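Local coordinates for protein TlmII (Streptoalloteichus hindustanus, PDB 4HVM) that takes part in tallysomycin biosynthesis and, as a condensation-domain protein of the nonribosomal peptide synthetase type, probably binds phosphopantetheine-linked substrates, at residues T415-S420 / I430-R435. Numbering follows the deposited sequence.
Sequences TTTDLS and IVLDQR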
loop_
_atom_site.group_PDB
_atom_site.type_symbol
_atom_site.label_atom_id
_atom_site.label_comp_id
_atom_site.label_asym_id
_atom_site.label_seq_id
_atom_site.Cartn_x
_atom_site.Cartn_y
_atom_site.Cartn_z
ATOM N N THR A 415 -7.548 -13.486 -2.409
ATOM C CA THR A 415 -7.511 -12.988 -1.039
ATOM C C THR A 415 -8.924 -12.875 -0.481
ATOM O O THR A 415 -9.786 -12.225 -1.073
ATOM C CB THR A 415 -6.808 -11.622 -0.946
ATOM O OG1 THR A 415 -5.491 -11.725 -1.504
ATOM C CG2 THR A 415 -6.703 -11.170 0.507
ATOM N N THR A 416 -9.161 -13.526 0.654
ATOM C CA THR A 416 -10.489 -13.547 1.257
ATOM C C THR A 416 -10.611 -12.600 2.445
ATOM O O THR A 416 -11.699 -12.118 2.750
ATOM C CB THR A 416 -10.898 -14.965 1.695
ATOM O OG1 THR A 416 -9.918 -15.495 2.599
ATOM C CG2 THR A 416 -11.023 -15.873 0.483
ATOM N N THR A 417 -9.496 -12.344 3.118
ATOM C CA THR A 417 -9.481 -11.402 4.230
ATOM C C THR A 417 -8.451 -10.308 3.974
ATOM O O THR A 417 -7.246 -10.560 3.985
ATOM C CB THR A 417 -9.175 -12.103 5.568
ATOM O OG1 THR A 417 -10.169 -13.102 5.827
ATOM C CG2 THR A 417 -9.162 -11.098 6.711
ATOM N N ASP A 418 -8.938 -9.095 3.733
ATOM C CA ASP A 418 -8.069 -7.955 3.470
ATOM C C ASP A 418 -8.193 -6.928 4.592
ATOM O O ASP A 418 -9.285 -6.447 4.886
ATOM C CB ASP A 418 -8.424 -7.317 2.128
ATOM C CG ASP A 418 -7.328 -6.414 1.604
ATOM O OD1 ASP A 418 -7.201 -5.277 2.107
ATOM O OD2 ASP A 418 -6.596 -6.846 0.689
ATOM N N LEU A 419 -7.070 -6.587 5.213
ATOM C CA LEU A 419 -7.095 -5.710 6.377
ATOM C C LEU A 419 -6.151 -4.521 6.205
ATOM O O LEU A 419 -4.951 -4.695 6.006
ATOM C CB LEU A 419 -6.744 -6.511 7.634
ATOM C CG LEU A 419 -7.193 -5.974 8.992
ATOM C CD1 LEU A 419 -7.548 -7.128 9.917
ATOM C CD2 LEU A 419 -6.107 -5.108 9.610
ATOM N N SER A 420 -6.704 -3.314 6.281
ATOM C CA SER A 420 -5.917 -2.098 6.113
ATOM C C SER A 420 -6.204 -1.101 7.233
ATOM O O SER A 420 -7.284 -1.117 7.822
ATOM C CB SER A 420 -6.217 -1.458 4.758
ATOM O OG SER A 420 -5.403 -0.318 4.552
ATOM N N ILE A 430 -9.538 0.684 11.267
ATOM C CA ILE A 430 -9.243 -0.586 10.618
ATOM C C ILE A 430 -10.318 -0.932 9.589
ATOM O O ILE A 430 -11.473 -1.170 9.939
ATOM C CB ILE A 430 -9.137 -1.723 11.648
ATOM C CG1 ILE A 430 -8.015 -1.431 12.644
ATOM C CG2 ILE A 430 -8.897 -3.044 10.952
ATOM C CD1 ILE A 430 -7.870 -2.480 13.729
ATOM N N VAL A 431 -9.940 -0.950 8.315
ATOM C CA VAL A 431 -10.887 -1.266 7.253
ATOM C C VAL A 431 -10.747 -2.722 6.813
ATOM O O VAL A 431 -9.691 -3.139 6.340
ATOM C CB VAL A 431 -10.711 -0.344 6.036
ATOM C CG1 VAL A 431 -11.773 -0.642 4.998
ATOM C CG2 VAL A 431 -10.775 1.113 6.458
ATOM N N LEU A 432 -11.822 -3.489 6.971
ATOM C CA LEU A 432 -11.792 -4.923 6.692
ATOM C C LEU A 432 -12.599 -5.274 5.453
ATOM O O LEU A 432 -13.767 -4.909 5.342
ATOM C CB LEU A 432 -12.329 -5.713 7.886
ATOM C CG LEU A 432 -12.537 -7.212 7.681
ATOM C CD1 LEU A 432 -11.205 -7.927 7.532
ATOM C CD2 LEU A 432 -13.344 -7.805 8.828
ATOM N N ASP A 433 -11.970 -5.993 4.527
ATOM C CA ASP A 433 -12.642 -6.464 3.321
ATOM C C ASP A 433 -12.680 -7.989 3.323
ATOM O O ASP A 433 -11.644 -8.640 3.211
ATOM C CB ASP A 433 -11.922 -5.952 2.072
ATOM C CG ASP A 433 -11.973 -4.439 1.949
ATOM O OD1 ASP A 433 -13.055 -3.857 2.174
ATOM O OD2 ASP A 433 -10.927 -3.831 1.642
ATOM N N GLN A 434 -13.872 -8.562 3.455
ATOM C CA GLN A 434 -14.003 -10.011 3.571
ATOM C C GLN A 434 -14.815 -10.652 2.454
ATOM O O GLN A 434 -15.615 -9.995 1.793
ATOM C CB GLN A 434 -14.611 -10.393 4.922
ATOM C CG GLN A 434 -13.627 -10.337 6.069
ATOM C CD GLN A 434 -13.819 -11.475 7.055
ATOM O OE1 GLN A 434 -13.020 -12.410 7.104
ATOM N NE2 GLN A 434 -14.879 -11.396 7.850
ATOM N N ARG A 435 -14.584 -11.944 2.254
ATOM C CA ARG A 435 -15.402 -12.763 1.370
ATOM C C ARG A 435 -15.678 -14.080 2.087
ATOM O O ARG A 435 -14.817 -14.960 2.131
ATOM C CB ARG A 435 -14.683 -13.020 0.045
ATOM C CG ARG A 435 -14.239 -11.759 -0.676
ATOM C CD ARG A 435 -13.840 -12.042 -2.113
ATOM N NE ARG A 435 -13.325 -10.842 -2.768
ATOM C CZ ARG A 435 -13.502 -10.554 -4.054
ATOM N NH1 ARG A 435 -14.190 -11.376 -4.834
ATOM N NH2 ARG A 435 -12.993 -9.436 -4.556
#
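The carboxylates of Asp418 and Asp433 lie side by side and point the same way, their planes turned 39° apart, with OD1 of Asp418 4.0 Å from OD2 of Asp433. These like charges would probably repel one another, but each group has a partner outside the pair: Asp418 OD2 is hydrogen-bonded to His362, just past strand 359-361, and Asp433 OD1 to Thr217 of strand 216-223. Beneath them the CB atoms of the two aspartates meet at 3.8 Å. Near the end of the pairing, the carbonyl oxygen of Thr415 sits oblique to the Arg435 guanidinium, without a hydrogen bond to it, and the guanidinium makes a cation-pi contact with Trp412.

On the opposite face the side chains of Thr417 and Gln434 lie side by side, pointing the same way. With chi1 at -59°, Thr417 sets OG1 anti to its own carbonyl carbon and 3.2 Å from OE1 of Gln434, a possible hydrogen bond, since the proton has another acceptor within reach. The methyl CG2 meets Leu432 CD1 at 3.9 Å. An alanine here, lacking OG1 and CG2, is likely to cost Gln434 OE1 a possible hydrogen-bond donor and to open a small gap beside Leu432 CD1. Further along this face, Leu419 CD2 touches CG2 of Ile430 at 3.7 Å, and helix 445-459 packs over Leu419, Ile430, Leu432 and Gln434.

The backbones fix the register. Asp418 and Asp433 form a hydrogen-bonded pair, N of Asp433 giving a nearly straight bond (174°) to O of Asp418 at 2.7 Å; Ser420 and Val431 are paired likewise, and N of Arg435 reaches O of Thr416 at 2.9 Å. This is an antiparallel beta hairpin within a mixed sheet, with one face buried against helices, as in the two-layer lobes of condensation domains and related CoA-dependent acyltransferases.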